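Local coordinates for periplasmic cell division protein (SufI) (Aquifex aeolicus, PDB 6SYY) that probably works as a laccase-like multicopper oxidase, coupling the oxidation of its substrates to the reduction of dioxygen at a cluster of copper ions, at residues A[223-231]-A[255-263]; A[290-301]-A[471-482]. All coordinates share one frame; numbering follows the deposited sequence.

Contact 1: A[223-231]-A[255-263]; sequences HMGFWGDTI and GSNARPYRL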
loop_
_atom_site.group_PDB
_atom_site.type_symbol
_atom_site.label_atom_id
_atom_site.label_comp_id
_atom_site.label_asym_id
_atom_site.label_seq_id
_atom_site.Cartn_x
_atom_site.Cartn_y
_atom_site.Cartn_z
ATOM N N HIS A 223 17.480 -5.867 12.179
ATOM C CA HIS A 223 16.554 -6.426 11.204
ATOM C C HIS A 223 15.113 -6.345 11.698
ATOM O O HIS A 223 14.259 -7.129 11.280
ATOM C CB HIS A 223 16.939 -7.866 10.873
ATOM C CG HIS A 223 18.378 -8.024 10.496
ATOM N ND1 HIS A 223 18.812 -8.031 9.186
ATOM C CD2 HIS A 223 19.487 -8.170 11.259
ATOM C CE1 HIS A 223 20.124 -8.182 9.161
ATOM N NE2 HIS A 223 20.558 -8.270 10.405
ATOM N N MET A 224 14.828 -5.384 12.575
ATOM C CA MET A 224 13.497 -5.196 13.131
ATOM C C MET A 224 12.635 -4.242 12.315
ATOM O O MET A 224 11.466 -4.043 12.658
ATOM C CB MET A 224 13.597 -4.683 14.571
ATOM C CG MET A 224 14.266 -5.651 15.532
ATOM S SD MET A 224 14.196 -5.075 17.238
ATOM C CE MET A 224 15.264 -3.645 17.161
ATOM N N GLY A 225 13.169 -3.659 11.246
ATOM C CA GLY A 225 12.449 -2.629 10.527
ATOM C C GLY A 225 12.514 -1.307 11.261
ATOM O O GLY A 225 12.942 -1.256 12.419
ATOM N N PHE A 226 12.100 -0.230 10.606
ATOM C CA PHE A 226 12.114 1.082 11.232
ATOM C C PHE A 226 10.769 1.376 11.878
ATOM O O PHE A 226 9.712 1.092 11.305
ATOM C CB PHE A 226 12.442 2.180 10.218
ATOM C CG PHE A 226 12.342 3.565 10.795
ATOM C CD1 PHE A 226 13.442 4.162 11.390
ATOM C CD2 PHE A 226 11.142 4.260 10.765
ATOM C CE1 PHE A 226 13.347 5.426 11.938
ATOM C CE2 PHE A 226 11.045 5.517 11.319
ATOM C CZ PHE A 226 12.149 6.104 11.898
ATOM N N TRP A 227 10.814 1.984 13.061
ATOM C CA TRP A 227 9.612 2.347 13.802
ATOM C C TRP A 227 9.714 3.803 14.225
ATOM O O TRP A 227 10.627 4.173 14.971
ATOM C CB TRP A 227 9.420 1.434 15.016
ATOM C CG TRP A 227 9.241 0.005 14.626
ATOM C CD1 TRP A 227 10.197 -0.837 14.132
ATOM C CD2 TRP A 227 8.029 -0.752 14.678
ATOM N NE1 TRP A 227 9.655 -2.072 13.876
ATOM C CE2 TRP A 227 8.325 -2.048 14.205
ATOM C CE3 TRP A 227 6.722 -0.463 15.082
ATOM C CZ2 TRP A 227 7.363 -3.051 14.127
ATOM C CZ3 TRP A 227 5.769 -1.459 15.003
ATOM C CH2 TRP A 227 6.093 -2.737 14.529
ATOM N N GLY A 228 8.778 4.624 13.751
ATOM C CA GLY A 228 8.836 6.053 13.980
ATOM C C GLY A 228 8.187 6.484 15.286
ATOM O O GLY A 228 7.263 5.850 15.787
ATOM N N ASP A 229 8.694 7.596 15.823
ATOM C CA ASP A 229 8.200 8.142 17.082
ATOM C C ASP A 229 6.940 8.983 16.891
ATOM O O ASP A 229 6.120 9.090 17.811
ATOM C CB ASP A 229 9.305 8.978 17.735
ATOM C CG ASP A 229 8.990 9.353 19.166
ATOM O OD1 ASP A 229 8.077 8.743 19.764
ATOM O OD2 ASP A 229 9.661 10.266 19.695
ATOM N N THR A 230 6.762 9.566 15.709
ATOM C CA THR A 230 5.702 10.524 15.433
ATOM C C THR A 230 4.808 9.990 14.322
ATOM O O THR A 230 5.305 9.544 13.284
ATOM C CB THR A 230 6.304 11.875 15.026
ATOM O OG1 THR A 230 7.123 12.375 16.092
ATOM C CG2 THR A 230 5.213 12.881 14.705
ATOM N N ILE A 231 3.496 10.041 14.534
ATOM C CA ILE A 231 2.540 9.541 13.552
ATOM C C ILE A 231 2.104 10.685 12.652
ATOM O O ILE A 231 1.800 11.787 13.122
ATOM C CB ILE A 231 1.329 8.890 14.240
ATOM C CG1 ILE A 231 1.805 7.858 15.258
ATOM C CG2 ILE A 231 0.432 8.230 13.205
ATOM C CD1 ILE A 231 2.577 6.703 14.639
ATOM N N GLY A 255 1.768 3.672 4.650
ATOM C CA GLY A 255 3.012 3.989 3.980
ATOM C C GLY A 255 4.186 3.962 4.932
ATOM O O GLY A 255 5.209 4.603 4.685
ATOM N N SER A 256 4.047 3.228 6.032
ATOM C CA SER A 256 5.144 3.088 6.973
ATOM C C SER A 256 6.129 2.036 6.480
ATOM O O SER A 256 5.819 1.205 5.623
ATOM C CB SER A 256 4.626 2.710 8.357
ATOM O OG SER A 256 3.657 3.649 8.790
ATOM N N ASN A 257 7.339 2.086 7.034
ATOM C CA ASN A 257 8.348 1.111 6.647
ATOM C C ASN A 257 8.085 -0.260 7.250
ATOM O O ASN A 257 8.406 -1.273 6.622
ATOM C CB ASN A 257 9.740 1.593 7.055
ATOM C CG ASN A 257 10.284 2.662 6.127
ATOM O OD1 ASN A 257 9.565 3.573 5.713
ATOM N ND2 ASN A 257 11.559 2.547 5.784
ATOM N N ALA A 258 7.497 -0.321 8.445
ATOM C CA ALA A 258 7.395 -1.603 9.127
ATOM C C ALA A 258 6.209 -1.681 10.074
ATOM O O ALA A 258 5.722 -2.778 10.369
ATOM C CB ALA A 258 8.686 -1.887 9.898
ATOM N N ARG A 259 5.738 -0.537 10.555
ATOM C CA ARG A 259 4.739 -0.525 11.617
ATOM C C ARG A 259 3.361 -0.884 11.077
ATOM O O ARG A 259 2.861 -0.197 10.177
ATOM C CB ARG A 259 4.683 0.841 12.280
ATOM C CG ARG A 259 3.562 0.962 13.283
ATOM C CD ARG A 259 3.441 2.369 13.814
ATOM N NE ARG A 259 4.637 2.811 14.525
ATOM C CZ ARG A 259 4.874 2.564 15.808
ATOM N NH1 ARG A 259 4.000 1.865 16.514
ATOM N NH2 ARG A 259 5.984 3.009 16.384
ATOM N N PRO A 260 2.716 -1.929 11.590
ATOM C CA PRO A 260 1.300 -2.153 11.295
ATOM C C PRO A 260 0.417 -1.398 12.277
ATOM O O PRO A 260 0.821 -1.063 13.392
ATOM C CB PRO A 260 1.147 -3.668 11.478
ATOM C CG PRO A 260 2.108 -3.981 12.580
ATOM C CD PRO A 260 3.279 -3.015 12.411
ATOM N N TYR A 261 -0.811 -1.137 11.842
ATOM C CA TYR A 261 -1.781 -0.412 12.651
ATOM C C TYR A 261 -3.024 -1.257 12.878
ATOM O O TYR A 261 -3.458 -1.997 11.991
ATOM C CB TYR A 261 -2.182 0.911 11.994
ATOM C CG TYR A 261 -1.012 1.820 11.754
ATOM C CD1 TYR A 261 -0.252 1.710 10.596
ATOM C CD2 TYR A 261 -0.657 2.779 12.686
ATOM C CE1 TYR A 261 0.824 2.531 10.369
ATOM C CE2 TYR A 261 0.421 3.608 12.467
ATOM C CZ TYR A 261 1.159 3.476 11.310
ATOM O OH TYR A 261 2.235 4.298 11.091
ATOM N N ARG A 262 -3.590 -1.134 14.073
ATOM C CA ARG A 262 -4.899 -1.690 14.400
ATOM C C ARG A 262 -5.783 -0.487 14.713
ATOM O O ARG A 262 -5.710 0.075 15.810
ATOM C CB ARG A 262 -4.810 -2.673 15.568
ATOM C CG ARG A 262 -6.103 -3.421 15.857
ATOM C CD ARG A 262 -5.948 -4.445 16.983
ATOM N NE ARG A 262 -5.070 -5.561 16.629
ATOM C CZ ARG A 262 -5.466 -6.659 15.987
ATOM N NH1 ARG A 262 -6.730 -6.795 15.611
ATOM N NH2 ARG A 262 -4.594 -7.622 15.715
ATOM N N LEU A 263 -6.606 -0.080 13.746
ATOM C CA LEU A 263 -7.301 1.202 13.791
ATOM C C LEU A 263 -8.750 1.035 14.225
ATOM O O LEU A 263 -9.464 0.172 13.703
ATOM C CB LEU A 263 -7.257 1.880 12.424
ATOM C CG LEU A 263 -5.865 2.071 11.836
ATOM C CD1 LEU A 263 -5.988 2.646 10.450
ATOM C CD2 LEU A 263 -5.027 2.976 12.728
HETATM O O HOH W 1 7.256 1.705 10.395
#

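Contact 2: A[290-301]-A[471-482]; sequences VNEILVAPGERI and RATDLGWKDTVI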
loop_
_atom_site.group_PDB
_atom_site.type_symbol
_atom_site.label_atom_id
_atom_site.label_comp_id
_atom_site.label_asym_id
_atom_site.label_seq_id
_atom_site.Cartn_x
_atom_site.Cartn_y
_atom_site.Cartn_z
ATOM N N VAL A 290 -17.466 -3.444 10.574
ATOM C CA VAL A 290 -16.449 -3.792 11.557
ATOM C C VAL A 290 -16.390 -2.677 12.590
ATOM O O VAL A 290 -17.039 -1.638 12.454
ATOM C CB VAL A 290 -15.056 -3.988 10.924
ATOM C CG1 VAL A 290 -15.079 -5.109 9.899
ATOM C CG2 VAL A 290 -14.567 -2.682 10.301
ATOM N N ASN A 291 -15.597 -2.907 13.636
ATOM C CA ASN A 291 -15.243 -1.852 14.577
ATOM C C ASN A 291 -13.733 -1.705 14.724
ATOM O O ASN A 291 -13.275 -0.946 15.586
ATOM C CB ASN A 291 -15.908 -2.088 15.941
ATOM C CG ASN A 291 -15.637 -3.471 16.505
ATOM O OD1 ASN A 291 -14.518 -3.976 16.444
ATOM N ND2 ASN A 291 -16.672 -4.092 17.061
ATOM N N GLU A 292 -12.950 -2.407 13.903
ATOM C CA GLU A 292 -11.509 -2.206 13.836
ATOM C C GLU A 292 -10.979 -2.850 12.563
ATOM O O GLU A 292 -11.595 -3.760 12.002
ATOM C CB GLU A 292 -10.784 -2.783 15.060
ATOM C CG GLU A 292 -10.926 -4.278 15.226
ATOM C CD GLU A 292 -9.907 -4.847 16.188
ATOM O OE1 GLU A 292 -8.891 -5.396 15.716
ATOM O OE2 GLU A 292 -10.114 -4.735 17.415
ATOM N N ILE A 293 -9.823 -2.363 12.116
ATOM C CA ILE A 293 -9.136 -2.916 10.955
ATOM C C ILE A 293 -7.641 -2.962 11.236
ATOM O O ILE A 293 -7.075 -2.043 11.841
ATOM C CB ILE A 293 -9.414 -2.113 9.668
ATOM C CG1 ILE A 293 -9.099 -0.629 9.876
ATOM C CG2 ILE A 293 -10.845 -2.317 9.206
ATOM C CD1 ILE A 293 -9.076 0.156 8.590
ATOM N N LEU A 294 -7.008 -4.044 10.796
ATOM C CA LEU A 294 -5.566 -4.222 10.881
ATOM C C LEU A 294 -4.992 -3.968 9.496
ATOM O O LEU A 294 -5.425 -4.591 8.521
ATOM C CB LEU A 294 -5.229 -5.632 11.361
ATOM C CG LEU A 294 -3.792 -5.992 11.733
ATOM C CD1 LEU A 294 -3.334 -5.165 12.917
ATOM C CD2 LEU A 294 -3.707 -7.475 12.053
ATOM N N VAL A 295 -4.039 -3.047 9.402
ATOM C CA VAL A 295 -3.471 -2.657 8.117
ATOM C C VAL A 295 -1.952 -2.626 8.242
ATOM O O VAL A 295 -1.399 -1.877 9.056
ATOM C CB VAL A 295 -4.026 -1.307 7.629
ATOM C CG1 VAL A 295 -4.104 -0.304 8.769
ATOM C CG2 VAL A 295 -3.201 -0.775 6.465
ATOM N N ALA A 296 -1.292 -3.441 7.459
ATOM C CA ALA A 296 0.153 -3.553 7.439
ATOM C C ALA A 296 0.736 -2.680 6.338
ATOM O O ALA A 296 0.013 -2.211 5.453
ATOM C CB ALA A 296 0.562 -5.014 7.221
ATOM N N PRO A 297 2.040 -2.415 6.377
ATOM C CA PRO A 297 2.682 -1.711 5.261
ATOM C C PRO A 297 2.401 -2.397 3.934
ATOM O O PRO A 297 2.531 -3.614 3.802
ATOM C CB PRO A 297 4.168 -1.773 5.624
ATOM C CG PRO A 297 4.183 -1.837 7.101
ATOM C CD PRO A 297 2.955 -2.589 7.519
ATOM N N GLY A 298 2.012 -1.603 2.937
ATOM C CA GLY A 298 1.639 -2.121 1.642
ATOM C C GLY A 298 0.165 -2.438 1.485
ATOM O O GLY A 298 -0.317 -2.534 0.351
ATOM N N GLU A 299 -0.562 -2.609 2.583
ATOM C CA GLU A 299 -2.002 -2.789 2.501
ATOM C C GLU A 299 -2.695 -1.448 2.289
ATOM O O GLU A 299 -2.187 -0.387 2.669
ATOM C CB GLU A 299 -2.541 -3.453 3.768
ATOM C CG GLU A 299 -2.233 -4.941 3.884
ATOM C CD GLU A 299 -2.999 -5.606 5.018
ATOM O OE1 GLU A 299 -2.933 -5.107 6.162
ATOM O OE2 GLU A 299 -3.678 -6.625 4.763
ATOM N N ARG A 300 -3.865 -1.507 1.656
ATOM C CA ARG A 300 -4.752 -0.359 1.532
ATOM C C ARG A 300 -6.164 -0.824 1.848
ATOM O O ARG A 300 -6.638 -1.806 1.269
ATOM C CB ARG A 300 -4.688 0.268 0.130
ATOM C CG ARG A 300 -3.381 0.995 -0.191
ATOM C CD ARG A 300 -2.432 0.101 -0.959
ATOM N NE ARG A 300 -3.010 -0.308 -2.236
ATOM C CZ ARG A 300 -2.528 -1.288 -2.993
ATOM N NH1 ARG A 300 -1.460 -1.969 -2.593
ATOM N NH2 ARG A 300 -3.118 -1.595 -4.144
ATOM N N ILE A 301 -6.823 -0.133 2.774
ATOM C CA ILE A 301 -8.182 -0.460 3.190
ATOM C C ILE A 301 -9.057 0.757 2.916
ATOM O O ILE A 301 -8.792 1.848 3.436
ATOM C CB ILE A 301 -8.246 -0.858 4.674
ATOM C CG1 ILE A 301 -7.161 -1.883 5.009
ATOM C CG2 ILE A 301 -9.625 -1.414 5.025
ATOM C CD1 ILE A 301 -7.314 -3.207 4.277
ATOM N N ARG A 471 -10.181 -12.078 8.372
ATOM C CA ARG A 471 -10.677 -10.782 8.800
ATOM C C ARG A 471 -11.222 -10.032 7.592
ATOM O O ARG A 471 -10.923 -10.371 6.443
ATOM C CB ARG A 471 -9.565 -9.990 9.491
ATOM C CG ARG A 471 -8.846 -10.825 10.541
ATOM C CD ARG A 471 -7.762 -10.055 11.268
ATOM N NE ARG A 471 -6.480 -10.085 10.572
ATOM C CZ ARG A 471 -5.556 -11.029 10.734
ATOM N NH1 ARG A 471 -5.765 -12.043 11.560
ATOM N NH2 ARG A 471 -4.414 -10.959 10.065
ATOM N N ALA A 472 -12.061 -9.025 7.865
ATOM C CA ALA A 472 -12.689 -8.277 6.780
ATOM C C ALA A 472 -11.645 -7.739 5.817
ATOM O O ALA A 472 -11.851 -7.732 4.598
ATOM C CB ALA A 472 -13.530 -7.133 7.343
ATOM N N THR A 473 -10.504 -7.307 6.349
ATOM C CA THR A 473 -9.413 -6.810 5.523
ATOM C C THR A 473 -8.701 -7.914 4.751
ATOM O O THR A 473 -7.861 -7.602 3.903
ATOM C CB THR A 473 -8.410 -6.056 6.396
ATOM O OG1 THR A 473 -7.954 -6.909 7.454
ATOM C CG2 THR A 473 -9.064 -4.819 6.994
ATOM N N ASP A 474 -9.007 -9.185 5.019
ATOM C CA ASP A 474 -8.443 -10.296 4.259
ATOM C C ASP A 474 -9.258 -10.650 3.023
ATOM O O ASP A 474 -8.822 -11.496 2.235
ATOM C CB ASP A 474 -8.328 -11.554 5.133
ATOM C CG ASP A 474 -7.203 -11.472 6.142
ATOM O OD1 ASP A 474 -6.167 -10.849 5.832
ATOM O OD2 ASP A 474 -7.353 -12.050 7.242
ATOM N N LEU A 475 -10.422 -10.038 2.840
ATOM C CA LEU A 475 -11.339 -10.432 1.785
ATOM C C LEU A 475 -10.979 -9.753 0.466
ATOM O O LEU A 475 -10.082 -8.911 0.388
ATOM C CB LEU A 475 -12.777 -10.100 2.184
ATOM C CG LEU A 475 -13.227 -10.708 3.513
ATOM C CD1 LEU A 475 -14.621 -10.238 3.882
ATOM C CD2 LEU A 475 -13.176 -12.229 3.450
ATOM N N GLY A 476 -11.698 -10.136 -0.583
ATOM C CA GLY A 476 -11.524 -9.504 -1.871
ATOM C C GLY A 476 -10.202 -9.847 -2.539
ATOM O O GLY A 476 -9.526 -10.824 -2.207
ATOM N N TRP A 477 -9.850 -9.015 -3.517
ATOM C CA TRP A 477 -8.601 -9.149 -4.261
ATOM C C TRP A 477 -7.506 -8.421 -3.489
ATOM O O TRP A 477 -7.545 -7.196 -3.354
ATOM C CB TRP A 477 -8.744 -8.578 -5.669
ATOM C CG TRP A 477 -9.619 -9.384 -6.598
ATOM C CD1 TRP A 477 -10.878 -9.066 -7.025
ATOM C CD2 TRP A 477 -9.287 -10.632 -7.225
ATOM N NE1 TRP A 477 -11.352 -10.040 -7.873
ATOM C CE2 TRP A 477 -10.395 -11.012 -8.011
ATOM C CE3 TRP A 477 -8.163 -11.464 -7.198
ATOM C CZ2 TRP A 477 -10.410 -12.190 -8.762
ATOM C CZ3 TRP A 477 -8.182 -12.637 -7.943
ATOM C CH2 TRP A 477 -9.297 -12.986 -8.713
ATOM N N LYS A 478 -6.535 -9.172 -2.980
ATOM C CA LYS A 478 -5.446 -8.617 -2.192
ATOM C C LYS A 478 -4.149 -8.670 -2.988
ATOM O O LYS A 478 -4.028 -9.425 -3.954
ATOM C CB LYS A 478 -5.285 -9.395 -0.881
ATOM C CG LYS A 478 -6.534 -9.421 -0.016
ATOM C CD LYS A 478 -6.665 -8.142 0.791
ATOM C CE LYS A 478 -5.577 -8.062 1.847
ATOM N NZ LYS A 478 -5.550 -6.729 2.504
ATOM N N ASP A 479 -3.171 -7.848 -2.581
ATOM C CA ASP A 479 -1.796 -8.041 -3.032
ATOM C C ASP A 479 -0.780 -8.050 -1.895
ATOM O O ASP A 479 0.407 -8.276 -2.156
ATOM C CB ASP A 479 -1.393 -6.995 -4.093
ATOM C CG ASP A 479 -1.388 -5.571 -3.569
ATOM O OD1 ASP A 479 -0.783 -5.298 -2.509
ATOM O OD2 ASP A 479 -1.965 -4.704 -4.256
ATOM N N THR A 480 -1.208 -7.836 -0.649
ATOM C CA THR A 480 -0.334 -7.907 0.521
ATOM C C THR A 480 -1.099 -8.573 1.657
ATOM O O THR A 480 -2.128 -8.050 2.094
ATOM C CB THR A 480 0.135 -6.509 0.947
ATOM O OG1 THR A 480 0.735 -5.832 -0.166
ATOM C CG2 THR A 480 1.139 -6.611 2.085
ATOM N N VAL A 481 -0.604 -9.710 2.152
ATOM C CA VAL A 481 -1.288 -10.461 3.202
ATOM C C VAL A 481 -0.412 -10.501 4.449
ATOM O O VAL A 481 0.789 -10.784 4.367
ATOM C CB VAL A 481 -1.672 -11.884 2.746
ATOM C CG1 VAL A 481 -0.449 -12.675 2.304
ATOM C CG2 VAL A 481 -2.430 -12.616 3.861
ATOM N N ILE A 482 -1.017 -10.205 5.599
ATOM C CA ILE A 482 -0.317 -10.287 6.875
ATOM C C ILE A 482 -0.112 -11.749 7.236
ATOM O O ILE A 482 -1.055 -12.549 7.201
ATOM C CB ILE A 482 -1.112 -9.567 7.976
ATOM C CG1 ILE A 482 -1.239 -8.073 7.675
ATOM C CG2 ILE A 482 -0.473 -9.798 9.339
ATOM C CD1 ILE A 482 -2.089 -7.330 8.679
HETATM O O HOH W 2 -5.150 -6.801 7.186
HETATM O O HOH W 3 -8.772 -6.358 9.956
HETATM O O HOH W 4 -3.708 -9.280 5.625
#

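Contact 1: A[223-231]-A[255-263]
Trp227 and Arg259 lock together where two loops of a multicopper-oxidase cupredoxin-like domain meet, one leading into strand 230-233, the other into strand 261-267. The tight part lies around the indole. Arg259 CA sits over one face of its six-membered ring in a CH-pi contact, 4.0 Å from the centroid. Ala258 CB lies over the same face, likewise offset toward the rim, and Pro260 CD reaches Trp227 CH2 at 3.5 Å. The Arg259 chain leaves with CG anti to the backbone N (chi1 174°) and bends at chi3, which brings the guanidinium round to the ring's edge. Trp227 CE3 then points at the middle of the guanidinium face, 3.6 Å from Arg259 CZ, the two planes 83° apart. Beyond the ring, Arg259 NH2 makes a weak 3.2 Å hydrogen bond to Gly228 O, while salt bridges to Asp207 and Asp357 take up the stronger polar demands of the group. Next to Ala258 the backbones come closest; a side chain on Gly225 would collide with Ala258 CB. Here a buried water fills in for direct backbone pairing: it donates to Phe226 O at 2.7 Å and accepts from Arg259 N at 2.7 Å. Glu513 serves both loops, accepting from Phe226 N and Asn257 ND2, beside the copper ligand His514.

The ends are looser. Ile231, partly exposed, brings only CD1 to the edge of the Tyr261 ring, and the poorly ordered Met224 side chain runs away from the other loop. The indole is fixed in rotation from its own loop, Trp227 NE1 giving a nearly straight bond (165°) at 2.9 Å to Met224 O, which lies in the ring plane.

Contact 2: A[290-301]-A[471-482]
Thr473, Ile482 and Leu294 bury the most surface where the type II turn between strands 293-295 and 300-306 of the middle cupredoxin-like region meets the segment entering strand 480-483. Thr473 is split by its torsion: with OG1 between the backbone N and the carbonyl carbon (chi1 56°), CG2 is turned into the apolar side, 3.6 Å from Ile301 CD1 and also against Ile293 CG2. Its hydroxyl faces two waters that tie it to strand 293-295, one accepting from Leu294 N, the other donating to Leu294 O. Leu294 presses CG on Ile482 CD1 at 3.7 Å and lays CD2 over a face of the Arg471 guanidinium. Ile482 CG1 reaches Ala296 CB at 3.6 Å, and its CD1 meets Glu299 OE1 at 3.5 Å, the two side chains crossing at about a right angle.

Glu299 closes the turn and puts its carboxylate in this buried seam. OE1 uses its anti lone pair for Ala296 N (2.7 Å), while OE2 takes Lys478 NZ at 2.9 Å from above the carboxylate plane, plus two donating waters. Lys478 NZ also donates to Thr473 O and pairs with Glu280. A glutamine in place of Glu299 would probably leave Lys478 without one of its two carboxylate mates and set an amide N-H where Ala296 N, or Lys478 and two waters, now donate.

On the copper side, Arg300 NH1 forms a salt bridge with Asp479, 3.2 Å to OD2, using the syn lone pair of that oxygen, and also binds Gly298 O; Arg300 NE holds Thr155 O. Asp479 OD1 in turn accepts from the copper ligand His120, and its backbone O from His454. This chemistry is consistent with Asp479, held by Arg300, orienting both ligands as a second-shell residue.

From the N terminus, the chain first passes through 223-231, runs out and back through strands 236-237, 239-244 and 247-254, and returns at 255-263, where contact 1 closes that short excursion. Contact 2 opens later, at 290-301, and closes only at 471-482, enclosing a much longer course that includes the unmodelled region 327-354. The two are in series and neither nest nor cross. They join directly: strand 261-267 pairs antiparallel with strand 293-295, and Arg262 forms a salt bridge with Glu292. Contact 1 joins two loops within the middle region, beside His514, whereas contact 2 joins that region to the C-terminal one.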